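Aspartokinase (Synechocystis, PDB 3L76) probably catalyses the ATP-dependent phosphorylation of aspartate to 4-phospho-L-aspartate, the first step toward lysine and threonine, and binds both of these amino acids at its ACT domains. Local coordinates at residues Q442-D454 against P489-S502. Residues are numbered along the deposited sequence; the frame is centred on the assembly and turned at random.
Sequences QDQAQIAIRHVPD and PCRDIAFMVAEGDS. With THR (threonine), chain D.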
ATOM      1  N   GLN A 442     -30.559  -6.891  23.711  1.00 54.49           N
ATOM      2  CA  GLN A 442     -31.296  -5.875  24.454  1.00 73.65           C
ATOM      3  C   GLN A 442     -31.080  -4.448  23.938  1.00 68.70           C
ATOM      4  O   GLN A 442     -31.373  -3.485  24.629  1.00 89.86           O
ATOM      5  CB  GLN A 442     -30.998  -5.981  25.952  1.00 60.18           C
ATOM      6  CG  GLN A 442     -29.578  -6.368  26.269  1.00 44.22           C
ATOM      7  CD  GLN A 442     -29.283  -6.450  27.760  1.00 82.40           C
ATOM      8  OE1 GLN A 442     -29.952  -5.817  28.582  1.00 81.26           O
ATOM      9  NE2 GLN A 442     -28.266  -7.225  28.114  1.00 86.11           N
ATOM     10  N   ASP A 443     -30.598  -4.323  22.709  1.00 53.04           N
ATOM     11  CA  ASP A 443     -30.354  -3.021  22.098  1.00 77.03           C
ATOM     12  C   ASP A 443     -31.439  -2.662  21.097  1.00 70.69           C
ATOM     13  O   ASP A 443     -31.290  -1.725  20.309  1.00 63.15           O
ATOM     14  CB  ASP A 443     -29.005  -3.015  21.377  1.00103.27           C
ATOM     15  CG  ASP A 443     -27.835  -2.928  22.330  1.00126.78           C
ATOM     16  OD1 ASP A 443     -27.704  -3.811  23.203  1.00118.39           O
ATOM     17  OD2 ASP A 443     -27.040  -1.975  22.200  0.35154.25           O
ATOM     18  N   GLN A 444     -32.533  -3.410  21.126  1.00 57.07           N
ATOM     19  CA  GLN A 444     -33.551  -3.284  20.097  1.00 45.17           C
ATOM     20  C   GLN A 444     -34.814  -2.612  20.596  1.00 41.90           C
ATOM     21  O   GLN A 444     -35.091  -2.607  21.784  1.00 53.66           O
ATOM     22  CB  GLN A 444     -33.891  -4.658  19.548  1.00 40.63           C
ATOM     23  CG  GLN A 444     -33.887  -4.728  18.041  1.00 81.86           C
ATOM     24  CD  GLN A 444     -32.505  -4.948  17.462  1.00 59.63           C
ATOM     25  OE1 GLN A 444     -32.249  -5.931  16.783  1.00 89.36           O
ATOM     26  NE2 GLN A 444     -31.606  -4.031  17.746  1.00 89.38           N
ATOM     27  N   ALA A 445     -35.576  -2.049  19.672  1.00 42.99           N
ATOM     28  CA  ALA A 445     -36.892  -1.505  19.986  1.00 49.38           C
ATOM     29  C   ALA A 445     -37.990  -2.212  19.188  1.00 41.91           C
ATOM     30  O   ALA A 445     -37.842  -2.488  18.000  1.00 40.99           O
ATOM     31  CB  ALA A 445     -36.924  -0.008  19.708  1.00 55.56           C
ATOM     32  N   GLN A 446     -39.103  -2.500  19.840  1.00 51.46           N
ATOM     33  CA  GLN A 446     -40.239  -3.073  19.134  1.00 46.61           C
ATOM     34  C   GLN A 446     -41.087  -1.973  18.522  1.00 43.00           C
ATOM     35  O   GLN A 446     -41.367  -0.966  19.158  1.00 48.69           O
ATOM     36  CB  GLN A 446     -41.077  -3.915  20.078  1.00 31.68           C
ATOM     37  CG  GLN A 446     -42.366  -4.436  19.478  1.00 39.99           C
ATOM     38  CD  GLN A 446     -43.310  -4.957  20.544  1.00 51.23           C
ATOM     39  OE1 GLN A 446     -43.560  -6.151  20.635  1.00 48.27           O
ATOM     40  NE2 GLN A 446     -43.817  -4.058  21.371  1.00 66.52           N
ATOM     41  N   ILE A 447     -41.469  -2.151  17.272  1.00 36.04           N
ATOM     42  CA  ILE A 447     -42.382  -1.224  16.632  1.00 56.07           C
ATOM     43  C   ILE A 447     -43.462  -2.020  15.921  1.00 44.89           C
ATOM     44  O   ILE A 447     -43.171  -2.866  15.082  1.00 65.28           O
ATOM     45  CB  ILE A 447     -41.679  -0.313  15.610  1.00 52.77           C
ATOM     46  CG1 ILE A 447     -40.519   0.429  16.260  1.00 40.18           C
ATOM     47  CG2 ILE A 447     -42.678   0.678  15.008  1.00 47.56           C
ATOM     48  CD1 ILE A 447     -39.826   1.373  15.322  1.00 29.56           C
ATOM     49  N   ALA A 448     -44.711  -1.751  16.262  1.00 42.41           N
ATOM     50  CA  ALA A 448     -45.810  -2.456  15.647  1.00 44.32           C
ATOM     51  C   ALA A 448     -46.664  -1.500  14.870  1.00 36.81           C
ATOM     52  O   ALA A 448     -46.931  -0.379  15.295  1.00 39.94           O
ATOM     53  CB  ALA A 448     -46.645  -3.186  16.679  1.00 38.66           C
ATOM     54  N   ILE A 449     -47.095  -1.956  13.711  1.00 35.97           N
ATOM     55  CA  ILE A 449     -48.041  -1.191  12.959  1.00 30.96           C
ATOM     56  C   ILE A 449     -49.395  -1.923  12.931  1.00 41.58           C
ATOM     57  O   ILE A 449     -49.560  -2.960  12.299  1.00 50.94           O
ATOM     58  CB  ILE A 449     -47.431  -0.713  11.603  1.00 39.75           C
ATOM     59  CG1 ILE A 449     -48.415  -0.840  10.471  1.00 23.69           C
ATOM     60  CG2 ILE A 449     -46.083  -1.388  11.309  1.00 39.54           C
ATOM     61  CD1 ILE A 449     -49.488   0.223  10.512  1.00 67.26           C
ATOM     62  N   ARG A 450     -50.346  -1.385  13.692  1.00 49.74           N
ATOM     63  CA  ARG A 450     -51.675  -1.980  13.845  1.00 37.94           C
ATOM     64  C   ARG A 450     -52.512  -1.848  12.570  1.00 45.05           C
ATOM     65  O   ARG A 450     -52.534  -0.794  11.942  1.00 45.08           O
ATOM     66  CB  ARG A 450     -52.441  -1.313  14.997  1.00 27.54           C
ATOM     67  CG  ARG A 450     -51.823  -1.401  16.398  1.00 24.64           C
ATOM     68  CD  ARG A 450     -52.112  -2.712  17.069  1.00 33.98           C
ATOM     69  NE  ARG A 450     -51.688  -2.712  18.463  1.00 38.61           N
ATOM     70  CZ  ARG A 450     -51.682  -3.801  19.227  1.00 53.60           C
ATOM     71  NH1 ARG A 450     -52.071  -4.960  18.720  1.00 34.78           N
ATOM     72  NH2 ARG A 450     -51.282  -3.739  20.491  1.00 44.86           N
ATOM     73  N   HIS A 451     -53.188  -2.926  12.191  1.00 36.37           N
ATOM     74  CA  HIS A 451     -54.216  -2.872  11.153  1.00 51.06           C
ATOM     75  C   HIS A 451     -53.732  -2.606   9.734  1.00 41.93           C
ATOM     76  O   HIS A 451     -54.264  -1.737   9.049  1.00 40.83           O
ATOM     77  CB  HIS A 451     -55.306  -1.860  11.522  1.00 40.53           C
ATOM     78  CG  HIS A 451     -56.159  -2.300  12.666  1.00 58.08           C
ATOM     79  ND1 HIS A 451     -56.386  -3.629  12.948  1.00 80.37           N
ATOM     80  CD2 HIS A 451     -56.837  -1.598  13.598  1.00 75.76           C
ATOM     81  CE1 HIS A 451     -57.170  -3.724  14.004  1.00 40.71           C
ATOM     82  NE2 HIS A 451     -57.460  -2.506  14.416  1.00 48.98           N
ATOM     83  N   VAL A 452     -52.750  -3.377   9.284  1.00 37.98           N
ATOM     84  CA  VAL A 452     -52.299  -3.274   7.907  1.00 37.79           C
ATOM     85  C   VAL A 452     -53.297  -4.029   7.058  1.00 40.89           C
ATOM     86  O   VAL A 452     -53.610  -5.189   7.351  1.00 38.23           O
ATOM     87  CB  VAL A 452     -50.867  -3.867   7.722  1.00 48.07           C
ATOM     88  CG1 VAL A 452     -50.444  -3.842   6.263  1.00 35.23           C
ATOM     89  CG2 VAL A 452     -49.853  -3.118   8.566  1.00 27.28           C
ATOM     90  N   PRO A 453     -53.827  -3.369   6.019  1.00 33.94           N
ATOM     91  CA  PRO A 453     -54.744  -4.035   5.084  1.00 32.69           C
ATOM     92  C   PRO A 453     -54.141  -5.340   4.575  1.00 43.49           C
ATOM     93  O   PRO A 453     -53.012  -5.346   4.070  1.00 42.71           O
ATOM     94  CB  PRO A 453     -54.866  -3.026   3.932  1.00 27.29           C
ATOM     95  CG  PRO A 453     -54.585  -1.697   4.559  1.00 26.35           C
ATOM     96  CD  PRO A 453     -53.546  -1.977   5.627  1.00 42.35           C
ATOM     97  N   ASP A 454     -54.875  -6.435   4.733  1.00 31.19           N
ATOM     98  CA  ASP A 454     -54.368  -7.741   4.354  1.00 37.00           C
ATOM     99  C   ASP A 454     -54.499  -7.979   2.834  1.00 32.21           C
ATOM    100  O   ASP A 454     -55.286  -8.805   2.375  1.00 35.09           O
ATOM    101  CB  ASP A 454     -55.045  -8.851   5.179  1.00 27.34           C
ATOM    102  CG  ASP A 454     -54.403 -10.218   4.952  1.00 42.73           C
ATOM    103  OD1 ASP A 454     -53.206 -10.236   4.638  1.00 33.98           O
ATOM    104  OD2 ASP A 454     -55.069 -11.269   5.080  1.00 37.96           O
ATOM    105  N   PRO A 489     -60.444  -6.721   5.803  1.00 38.65           N
ATOM    106  CA  PRO A 489     -59.518  -7.530   6.603  1.00 42.64           C
ATOM    107  C   PRO A 489     -58.137  -6.904   6.734  1.00 43.05           C
ATOM    108  O   PRO A 489     -57.717  -6.131   5.870  1.00 30.62           O
ATOM    109  CB  PRO A 489     -59.424  -8.843   5.817  1.00 34.98           C
ATOM    110  CG  PRO A 489     -60.700  -8.913   5.060  1.00 58.34           C
ATOM    111  CD  PRO A 489     -61.092  -7.498   4.736  1.00 32.43           C
ATOM    112  N   CYS A 490     -57.435  -7.268   7.807  1.00 24.06           N
ATOM    113  CA  CYS A 490     -56.151  -6.672   8.121  1.00 30.65           C
ATOM    114  C   CYS A 490     -55.400  -7.483   9.190  1.00 35.89           C
ATOM    115  O   CYS A 490     -55.996  -8.304   9.893  1.00 23.73           O
ATOM    116  CB  CYS A 490     -56.363  -5.228   8.576  1.00 43.66           C
ATOM    117  SG  CYS A 490     -57.230  -5.138  10.149  1.00 52.61           S
ATOM    118  N   ARG A 491     -54.088  -7.261   9.290  1.00 38.08           N
ATOM    119  CA  ARG A 491     -53.258  -7.936  10.278  1.00 33.54           C
ATOM    120  C   ARG A 491     -52.342  -6.887  10.897  1.00 23.49           C
ATOM    121  O   ARG A 491     -52.082  -5.873  10.281  1.00 32.50           O
ATOM    122  CB  ARG A 491     -52.415  -9.039   9.624  1.00 14.77           C
ATOM    123  CG  ARG A 491     -53.185 -10.105   8.869  1.00 35.96           C
ATOM    124  CD  ARG A 491     -52.240 -11.131   8.203  1.00 26.79           C
ATOM    125  NE  ARG A 491     -52.962 -11.924   7.212  1.00 34.25           N
ATOM    126  CZ  ARG A 491     -53.460 -13.135   7.434  1.00 41.05           C
ATOM    127  NH1 ARG A 491     -53.275 -13.726   8.607  1.00 19.29           N
ATOM    128  NH2 ARG A 491     -54.132 -13.759   6.474  1.00 26.63           N
ATOM    129  N   ASP A 492     -51.885  -7.127  12.118  1.00 29.24           N
ATOM    130  CA  ASP A 492     -50.867  -6.307  12.735  1.00 31.98           C
ATOM    131  C   ASP A 492     -49.513  -6.798  12.272  1.00 51.90           C
ATOM    132  O   ASP A 492     -49.326  -7.994  12.045  1.00 48.76           O
ATOM    133  CB  ASP A 492     -50.949  -6.416  14.255  1.00 34.46           C
ATOM    134  CG  ASP A 492     -52.214  -5.810  14.820  1.00 44.11           C
ATOM    135  OD1 ASP A 492     -52.883  -5.033  14.101  1.00 45.37           O
ATOM    136  OD2 ASP A 492     -52.523  -6.109  15.994  1.00 46.11           O
ATOM    137  N   ILE A 493     -48.571  -5.872  12.126  1.00 42.52           N
ATOM    138  CA  ILE A 493     -47.207  -6.226  11.779  1.00 22.71           C
ATOM    139  C   ILE A 493     -46.292  -5.646  12.832  1.00 32.94           C
ATOM    140  O   ILE A 493     -46.268  -4.441  13.022  1.00 34.31           O
ATOM    141  CB  ILE A 493     -46.794  -5.679  10.382  1.00 38.88           C
ATOM    142  CG1 ILE A 493     -47.657  -6.296   9.284  1.00 30.88           C
ATOM    143  CG2 ILE A 493     -45.302  -5.947  10.101  1.00 21.92           C
ATOM    144  CD1 ILE A 493     -47.258  -5.863   7.880  1.00 27.23           C
ATOM    145  N   ALA A 494     -45.551  -6.506  13.522  1.00 33.21           N
ATOM    146  CA  ALA A 494     -44.531  -6.064  14.458  1.00 33.39           C
ATOM    147  C   ALA A 494     -43.125  -6.307  13.886  1.00 52.23           C
ATOM    148  O   ALA A 494     -42.889  -7.287  13.174  1.00 34.23           O
ATOM    149  CB  ALA A 494     -44.695  -6.784  15.793  1.00 24.71           C
ATOM    150  N   PHE A 495     -42.189  -5.421  14.208  1.00 32.37           N
ATOM    151  CA  PHE A 495     -40.818  -5.593  13.755  1.00 41.80           C
ATOM    152  C   PHE A 495     -39.882  -4.922  14.733  1.00 42.52           C
ATOM    153  O   PHE A 495     -40.317  -4.133  15.555  1.00 38.96           O
ATOM    154  CB  PHE A 495     -40.619  -5.035  12.340  1.00 39.20           C
ATOM    155  CG  PHE A 495     -40.747  -3.542  12.242  1.00 43.04           C
ATOM    156  CD1 PHE A 495     -41.986  -2.949  12.060  1.00 44.50           C
ATOM    157  CD2 PHE A 495     -39.626  -2.725  12.315  1.00 42.01           C
ATOM    158  CE1 PHE A 495     -42.111  -1.558  11.966  1.00 52.96           C
ATOM    159  CE2 PHE A 495     -39.750  -1.337  12.221  1.00 54.58           C
ATOM    160  CZ  PHE A 495     -40.995  -0.757  12.046  1.00 39.40           C
ATOM    161  N   MET A 496     -38.597  -5.240  14.650  1.00 40.62           N
ATOM    162  CA  MET A 496     -37.631  -4.662  15.572  1.00 39.16           C
ATOM    163  C   MET A 496     -36.485  -3.984  14.850  1.00 30.76           C
ATOM    164  O   MET A 496     -36.029  -4.453  13.807  1.00 36.62           O
ATOM    165  CB  MET A 496     -37.106  -5.710  16.549  1.00 42.05           C
ATOM    166  CG  MET A 496     -38.140  -6.145  17.567  1.00 53.64           C
ATOM    167  SD  MET A 496     -37.660  -7.664  18.382  1.00 42.95           S
ATOM    168  CE  MET A 496     -38.686  -8.859  17.550  1.00160.27           C
ATOM    169  N   VAL A 497     -36.052  -2.858  15.412  1.00 38.80           N
ATOM    170  CA  VAL A 497     -34.907  -2.114  14.913  1.00 45.59           C
ATOM    171  C   VAL A 497     -34.080  -1.629  16.084  1.00 58.45           C
ATOM    172  O   VAL A 497     -34.541  -1.638  17.225  1.00 58.50           O
ATOM    173  CB  VAL A 497     -35.318  -0.904  14.058  1.00 36.80           C
ATOM    174  CG1 VAL A 497     -35.979  -1.362  12.759  1.00 25.14           C
ATOM    175  CG2 VAL A 497     -36.214   0.037  14.848  1.00 47.42           C
ATOM    176  N   ALA A 498     -32.848  -1.221  15.793  1.00 62.93           N
ATOM    177  CA  ALA A 498     -31.984  -0.616  16.790  1.00 57.34           C
ATOM    178  C   ALA A 498     -32.680   0.613  17.370  1.00 39.21           C
ATOM    179  O   ALA A 498     -33.243   1.413  16.621  1.00 59.91           O
ATOM    180  CB  ALA A 498     -30.649  -0.234  16.147  1.00 37.56           C
ATOM    181  N   GLU A 499     -32.646   0.761  18.694  1.00 66.56           N
ATOM    182  CA  GLU A 499     -33.246   1.923  19.362  1.00 69.35           C
ATOM    183  C   GLU A 499     -32.859   3.263  18.723  1.00 58.79           C
ATOM    184  O   GLU A 499     -33.647   4.201  18.715  1.00 82.74           O
ATOM    185  CB  GLU A 499     -32.891   1.932  20.848  1.00 62.01           C
ATOM    186  CG  GLU A 499     -33.354   0.709  21.597  1.00 74.04           C
ATOM    187  CD  GLU A 499     -33.280   0.877  23.107  1.00 93.10           C
ATOM    188  OE1 GLU A 499     -32.855   1.956  23.570  1.00 87.32           O
ATOM    189  OE2 GLU A 499     -33.653  -0.074  23.831  1.00 98.18           O
ATOM    190  N   GLY A 500     -31.644   3.347  18.199  1.00 54.09           N
ATOM    191  CA  GLY A 500     -31.214   4.516  17.457  1.00 57.67           C
ATOM    192  C   GLY A 500     -32.082   4.849  16.261  1.00 68.94           C
ATOM    193  O   GLY A 500     -32.220   6.011  15.896  1.00 85.71           O
ATOM    194  N   ASP A 501     -32.673   3.828  15.652  1.00 64.43           N
ATOM    195  CA  ASP A 501     -33.488   4.013  14.457  1.00 49.97           C
ATOM    196  C   ASP A 501     -34.977   4.130  14.790  1.00 53.53           C
ATOM    197  O   ASP A 501     -35.795   4.437  13.925  1.00 39.13           O
ATOM    198  CB  ASP A 501     -33.252   2.868  13.474  1.00 58.60           C
ATOM    199  CG  ASP A 501     -31.873   2.899  12.868  1.00 67.75           C
ATOM    200  OD1 ASP A 501     -31.387   4.004  12.565  1.00 88.49           O
ATOM    201  OD2 ASP A 501     -31.276   1.819  12.687  1.00 70.28           O
ATOM    202  N   SER A 502     -35.312   3.873  16.050  1.00 51.36           N
ATOM    203  CA  SER A 502     -36.687   3.936  16.554  1.00 73.40           C
ATOM    204  C   SER A 502     -37.486   5.113  16.011  1.00 74.82           C
ATOM    205  O   SER A 502     -38.473   4.943  15.295  1.00 62.72           O
ATOM    206  CB  SER A 502     -36.664   4.043  18.078  1.00 78.61           C
ATOM    207  OG  SER A 502     -37.500   3.075  18.664  1.00 73.84           O
TER
HETATM  208  N   THR D 602     -50.995  -9.290   3.463  1.00 29.24           N
HETATM  209  CA  THR D 602     -50.155  -8.096   3.402  1.00 33.77           C
HETATM  210  C   THR D 602     -49.178  -8.217   2.244  1.00 48.13           C
HETATM  211  O   THR D 602     -49.066  -9.291   1.625  1.00 29.84           O
HETATM  212  CB  THR D 602     -49.357  -7.872   4.694  1.00 25.74           C
HETATM  213  OG1 THR D 602     -48.497  -9.000   4.925  1.00 29.58           O
HETATM  214  CG2 THR D 602     -50.305  -7.666   5.892  1.00 25.45           C
HETATM  215  OXT THR D 602     -48.501  -7.231   1.919  1.00 34.63           O
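Ala445, Ile447 and Ile449 exchange paired backbone hydrogen bonds with Val497, Phe495 and Ile493, joining two antiparallel strands of an ACT domain whose N-to-C directions differ by 138°, with the segment axes 4.2 Å apart at their closest. Between Ile449 and Val452 the register slips by one residue, a beta bulge, before Val452 pairs with Arg491. Branched and aromatic residues suit the face carrying Ile447, Ile449, Val452, Ile493 and Phe495, from which Val452, Ile493 and Phe495 pack against helix 458-468. There CB of Ile447 sits over one face of the Phe495 ring in a CH-pi contact, 4.0 Å from the ring centroid, while CG2 of Ile449 approaches CE1 at the ring edge. The ring owes this place to a chi1 of 67°, which sets CG between the backbone N and the carbonyl carbon. On the other face the CA atoms of Ala448 and Ala494 are only 4.0 Å apart, a spacing that two methyl groups suit.

At the bulge Asp492 serves two donors, as a short carboxylate can: OD1 takes the backbone N of His451 at 2.9 Å, and OD2 forms a salt bridge with Arg450 NH1 at 3.0 Å. NH1 comes from above the carboxylate plane and also bonds to His307 O.

Beyond the bulge the strands lead to a bound threonine, an amino acid held here as in other regulatory ACT domains. CG1 of Val452 touches the ligand's methyl CG2, an apolar match. Arg491, extended from CG to NE, makes a salt bridge to Asp454 that includes a weak hydrogen bond from NH2 to OD2 (3.0 Å), its guanidinium plane 85° from the carboxylate; its NH1 is held by Ser479 O. Arg481 adds a second salt bridge to Asp454 OD2, so two arginines probably help keep this acid charged. Asp454 OD1 accepts Asn385 ND2, Arg491 NE from above the carboxylate plane at 3.1 Å, and the amino N of the threonine at 2.7 Å.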